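Local coordinates for protein exodeoxyribonuclease III (Methanosarcina mazei, PDB 5J8N) that probably cleaves DNA at abasic sites and trims its strands from the 3' end, as a magnesium-dependent nuclease of the AP/ExoA repair family, at residues S69-E83 against G95-N109. The protein carries 3 engineered substitutions. Residues are numbered along the deposited sequence; the frame is centred on the assembly and turned at random.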
# COMPACT_ATOMS: atom_id res chain seq x y z
N SER A 69 10.14 3.75 -7.96
CA SER A 69 9.13 4.10 -6.98
C SER A 69 7.88 4.66 -7.69
O SER A 69 7.52 4.17 -8.77
CB SER A 69 9.77 5.06 -5.97
OG SER A 69 8.84 5.37 -4.92
N GLY A 70 7.20 5.66 -7.13
CA GLY A 70 5.99 6.25 -7.71
C GLY A 70 4.75 5.56 -7.22
O GLY A 70 4.68 4.32 -7.06
N VAL A 71 3.72 6.36 -6.93
CA VAL A 71 2.41 5.82 -6.51
C VAL A 71 1.28 6.59 -7.17
O VAL A 71 1.48 7.73 -7.61
CB VAL A 71 2.20 5.84 -4.97
CG1 VAL A 71 3.25 5.05 -4.24
CG2 VAL A 71 2.12 7.26 -4.41
N GLY A 72 0.10 5.97 -7.28
CA GLY A 72 -1.04 6.68 -7.85
C GLY A 72 -2.33 6.17 -7.22
O GLY A 72 -2.41 5.03 -6.73
N THR A 73 -3.33 7.03 -7.26
CA THR A 73 -4.66 6.74 -6.73
C THR A 73 -5.68 7.13 -7.75
O THR A 73 -5.71 8.24 -8.25
CB THR A 73 -4.90 7.52 -5.44
OG1 THR A 73 -3.99 7.04 -4.46
CG2 THR A 73 -6.34 7.36 -4.91
N PHE A 74 -6.56 6.17 -8.05
CA PHE A 74 -7.77 6.38 -8.85
C PHE A 74 -8.99 6.36 -7.96
O PHE A 74 -9.09 5.49 -7.10
CB PHE A 74 -7.94 5.25 -9.87
CG PHE A 74 -6.82 5.12 -10.85
CD1 PHE A 74 -5.65 4.41 -10.49
CD2 PHE A 74 -6.94 5.65 -12.11
CE1 PHE A 74 -4.61 4.25 -11.43
CE2 PHE A 74 -5.91 5.52 -13.05
CZ PHE A 74 -4.75 4.80 -12.68
N SER A 75 -9.95 7.26 -8.17
CA SER A 75 -11.18 7.19 -7.38
C SER A 75 -12.33 7.67 -8.19
O SER A 75 -12.26 8.63 -8.98
CB SER A 75 -11.07 7.95 -6.02
OG SER A 75 -10.72 9.29 -6.22
N LYS A 76 -13.48 7.05 -7.93
CA LYS A 76 -14.70 7.49 -8.59
C LYS A 76 -15.14 8.88 -8.12
O LYS A 76 -15.66 9.66 -8.92
CB LYS A 76 -15.86 6.48 -8.35
CG LYS A 76 -15.57 5.12 -8.98
CD LYS A 76 -16.80 4.20 -8.90
CE LYS A 76 -16.50 2.83 -9.49
NZ LYS A 76 -17.78 2.04 -9.60
N ASN A 77 -14.90 9.17 -6.84
CA ASN A 77 -15.20 10.49 -6.27
C ASN A 77 -13.96 11.39 -6.28
O ASN A 77 -12.85 10.90 -6.09
CB ASN A 77 -15.71 10.35 -4.84
CG ASN A 77 -17.12 9.73 -4.77
OD1 ASN A 77 -17.89 9.80 -5.72
ND2 ASN A 77 -17.42 9.13 -3.64
N LYS A 78 -14.18 12.69 -6.46
CA LYS A 78 -13.08 13.65 -6.46
C LYS A 78 -12.65 13.90 -5.02
O LYS A 78 -13.46 14.19 -4.18
CB LYS A 78 -13.48 14.98 -7.11
CG LYS A 78 -12.28 15.91 -7.28
CD LYS A 78 -12.69 17.35 -7.60
CE LYS A 78 -13.36 17.43 -8.93
NZ LYS A 78 -13.50 18.88 -9.30
N PRO A 79 -11.35 13.76 -4.76
CA PRO A 79 -10.88 14.14 -3.43
C PRO A 79 -11.15 15.57 -3.08
O PRO A 79 -11.14 16.43 -3.96
CB PRO A 79 -9.36 13.97 -3.52
CG PRO A 79 -9.10 13.14 -4.73
CD PRO A 79 -10.26 13.34 -5.65
N ILE A 80 -11.31 15.86 -1.80
CA ILE A 80 -11.40 17.24 -1.35
C ILE A 80 -10.05 17.87 -1.04
O ILE A 80 -9.97 19.08 -0.86
CB ILE A 80 -12.32 17.39 -0.10
CG1 ILE A 80 -11.76 16.63 1.08
CG2 ILE A 80 -13.71 16.81 -0.39
CD1 ILE A 80 -12.72 16.74 2.32
N LYS A 81 -8.99 17.07 -1.00
CA LYS A 81 -7.60 17.55 -0.78
C LYS A 81 -6.67 16.51 -1.35
O LYS A 81 -6.93 15.30 -1.26
CB LYS A 81 -7.32 17.76 0.72
CG LYS A 81 -6.02 18.47 1.04
CD LYS A 81 -5.90 18.80 2.57
CE LYS A 81 -5.43 20.24 2.74
NZ LYS A 81 -4.14 20.52 2.01
N LEU A 82 -5.59 17.01 -1.93
CA LEU A 82 -4.58 16.20 -2.57
C LEU A 82 -3.22 16.70 -2.06
O LEU A 82 -2.95 17.91 -2.20
CB LEU A 82 -4.67 16.36 -4.12
CG LEU A 82 -3.49 15.80 -4.91
CD1 LEU A 82 -3.49 14.28 -4.83
CD2 LEU A 82 -3.70 16.29 -6.33
N GLU A 83 -2.40 15.79 -1.51
CA GLU A 83 -1.05 16.19 -1.11
C GLU A 83 -0.07 15.11 -1.50
O GLU A 83 -0.28 13.92 -1.20
CB GLU A 83 -0.96 16.47 0.41
CG GLU A 83 -1.89 17.57 0.82
CD GLU A 83 -1.69 18.03 2.25
OE1 GLU A 83 -0.83 17.46 2.94
OE2 GLU A 83 -2.38 18.97 2.66
N GLY A 95 8.89 9.96 -4.17
CA GLY A 95 7.57 9.68 -4.75
C GLY A 95 6.89 8.45 -4.22
O GLY A 95 6.27 7.67 -5.00
N ARG A 96 6.88 8.33 -2.90
CA ARG A 96 6.36 7.16 -2.21
C ARG A 96 5.06 7.37 -1.50
O ARG A 96 4.55 6.43 -0.91
CB ARG A 96 7.38 6.71 -1.14
CG ARG A 96 8.68 6.22 -1.70
CD ARG A 96 9.60 5.84 -0.54
NE ARG A 96 10.79 5.36 -1.18
CZ ARG A 96 10.90 4.16 -1.70
NH1 ARG A 96 9.90 3.29 -1.56
NH2 ARG A 96 12.03 3.81 -2.34
N PHE A 97 4.51 8.60 -1.51
CA PHE A 97 3.44 8.96 -0.59
C PHE A 97 2.47 9.86 -1.29
O PHE A 97 2.83 10.93 -1.79
CB PHE A 97 4.06 9.66 0.62
CG PHE A 97 3.10 10.07 1.68
CD1 PHE A 97 2.36 11.23 1.55
CD2 PHE A 97 2.99 9.30 2.85
CE1 PHE A 97 1.48 11.65 2.62
CE2 PHE A 97 2.14 9.72 3.90
CZ PHE A 97 1.38 10.86 3.74
N LEU A 98 1.22 9.44 -1.28
CA LEU A 98 0.15 10.25 -1.88
C LEU A 98 -1.08 10.27 -1.00
O LEU A 98 -1.67 9.20 -0.71
CB LEU A 98 -0.16 9.68 -3.29
CG LEU A 98 -1.28 10.36 -4.04
CD1 LEU A 98 -0.88 11.73 -4.32
CD2 LEU A 98 -1.56 9.60 -5.36
N ARG A 99 -1.46 11.46 -0.57
CA ARG A 99 -2.64 11.68 0.27
C ARG A 99 -3.79 12.21 -0.55
O ARG A 99 -3.66 13.22 -1.28
CB ARG A 99 -2.28 12.64 1.40
CG ARG A 99 -3.50 13.12 2.18
CD ARG A 99 -3.07 14.00 3.33
NE ARG A 99 -4.24 14.63 3.96
CZ ARG A 99 -4.15 15.50 4.93
NH1 ARG A 99 -2.99 15.82 5.43
NH2 ARG A 99 -5.27 16.05 5.39
N THR A 100 -4.94 11.58 -0.41
CA THR A 100 -6.19 12.08 -0.98
C THR A 100 -7.25 12.04 0.12
O THR A 100 -7.51 10.96 0.66
CB THR A 100 -6.65 11.22 -2.20
OG1 THR A 100 -6.64 9.85 -1.82
CG2 THR A 100 -5.71 11.42 -3.39
N ASP A 101 -7.86 13.17 0.42
CA ASP A 101 -8.91 13.23 1.45
C ASP A 101 -10.24 13.06 0.78
O ASP A 101 -10.49 13.69 -0.26
CB ASP A 101 -8.88 14.56 2.21
CG ASP A 101 -7.62 14.75 3.02
OD1 ASP A 101 -6.69 13.93 2.95
OD2 ASP A 101 -7.62 15.71 3.80
N TYR A 102 -11.12 12.29 1.42
CA TYR A 102 -12.52 12.21 0.99
C TYR A 102 -13.42 12.71 2.11
O TYR A 102 -12.95 13.04 3.22
CB TYR A 102 -12.86 10.77 0.58
CG TYR A 102 -11.99 10.35 -0.56
CD1 TYR A 102 -12.30 10.72 -1.88
CD2 TYR A 102 -10.82 9.63 -0.34
CE1 TYR A 102 -11.44 10.41 -2.94
CE2 TYR A 102 -9.96 9.29 -1.39
CZ TYR A 102 -10.29 9.68 -2.69
OH TYR A 102 -9.43 9.40 -3.73
N GLU A 103 -14.74 12.83 1.84
CA GLU A 103 -15.60 13.39 2.87
C GLU A 103 -15.55 12.54 4.12
O GLU A 103 -15.62 13.10 5.20
CB GLU A 103 -17.06 13.50 2.39
CG GLU A 103 -17.30 14.43 1.22
CD GLU A 103 -17.11 15.89 1.56
OE1 GLU A 103 -16.89 16.21 2.76
OE2 GLU A 103 -17.15 16.72 0.63
N ASP A 104 -15.39 11.23 3.98
CA ASP A 104 -15.51 10.34 5.14
C ASP A 104 -14.18 9.88 5.74
O ASP A 104 -14.18 9.30 6.84
CB ASP A 104 -16.31 9.10 4.74
CG ASP A 104 -17.77 9.43 4.43
OD1 ASP A 104 -18.46 9.87 5.37
OD2 ASP A 104 -18.16 9.23 3.26
N PHE A 105 -13.05 10.14 5.10
CA PHE A 105 -11.78 9.69 5.64
C PHE A 105 -10.65 10.26 4.82
O PHE A 105 -10.86 10.69 3.68
CB PHE A 105 -11.66 8.14 5.65
CG PHE A 105 -11.82 7.49 4.27
CD1 PHE A 105 -13.09 7.20 3.80
CD2 PHE A 105 -10.72 7.21 3.48
CE1 PHE A 105 -13.25 6.61 2.55
CE2 PHE A 105 -10.88 6.59 2.23
CZ PHE A 105 -12.13 6.30 1.76
N VAL A 106 -9.47 10.21 5.41
CA VAL A 106 -8.21 10.54 4.75
C VAL A 106 -7.54 9.26 4.25
O VAL A 106 -7.39 8.33 5.06
CB VAL A 106 -7.26 11.25 5.72
CG1 VAL A 106 -5.89 11.48 5.09
CG2 VAL A 106 -7.88 12.60 6.20
N LEU A 107 -7.13 9.22 2.98
CA LEU A 107 -6.44 8.07 2.44
C LEU A 107 -4.98 8.37 2.18
O LEU A 107 -4.65 9.33 1.47
CB LEU A 107 -7.08 7.66 1.13
CG LEU A 107 -6.42 6.50 0.40
CD1 LEU A 107 -6.45 5.16 1.19
CD2 LEU A 107 -7.14 6.27 -0.96
N LEU A 108 -4.11 7.55 2.76
CA LEU A 108 -2.66 7.66 2.50
C LEU A 108 -2.24 6.42 1.73
O LEU A 108 -2.39 5.30 2.25
CB LEU A 108 -1.85 7.76 3.82
CG LEU A 108 -2.33 8.87 4.80
CD1 LEU A 108 -1.43 8.86 6.03
CD2 LEU A 108 -2.40 10.26 4.12
N ASN A 109 -1.71 6.62 0.54
CA ASN A 109 -1.26 5.56 -0.34
C ASN A 109 0.27 5.57 -0.34
O ASN A 109 0.86 6.59 -0.73
CB ASN A 109 -1.84 5.81 -1.72
CG ASN A 109 -1.35 4.81 -2.77
OD1 ASN A 109 -0.81 3.77 -2.39
ND2 ASN A 109 -1.59 5.08 -4.06
O HOH W 1 -4.15 8.40 -2.06
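Tyr102 lies beside Pro79, and its hydroxyl reaches Ser75: OH donates to Ser75 OG at 2.8 Å. Ser75 OG in turn donates to Asn77 O, nearly in line with that carbonyl, and Asn77 O itself sits in the plane of the tyrosine ring, at its edge. The relay ties the end of strand 71-75 to the turn that follows. Val71 packs differently. With CG1 anti to the carbonyl carbon (chi1 -59°), its CG2 falls between the backbone N and the carbonyl carbon, slides past Leu98 and touches CB of that leucine at 3.5 Å. Farther along, Thr73 OG1 accepts a bond from Asn109 ND2 (3.1 Å), an amide whose OD1 is taken by Gln37, and a water joins Thr73 OG1, Thr100 OG1 and Leu98 O.

Strand 81-83 runs antiparallel to 97-101, and Glu83 and Arg99 form a hydrogen-bonded pair, with Arg99 N to Glu83 O at 2.8 Å. The extended Arg99 side chain (chi1 170°) grips Asp101 side-on, NE to OD1 at 2.7 Å, while the Glu83 carboxylate lies over one guanidinium face, a long salt bridge of charge alone. Lys81 completes the network through Glu83, and Tyr135 takes Arg99 NH1. A leucine in place of Arg99 would probably leave Asp101 without its paired charge and Glu83 with Lys81 as its remaining counter-charge here.

Strand 71-75 belongs to one sheet and 81-83, 97-101 and 106-109 to the other, so the chain crosses between the two layers here: the two-sheet sandwich core of the DNase I-like fold.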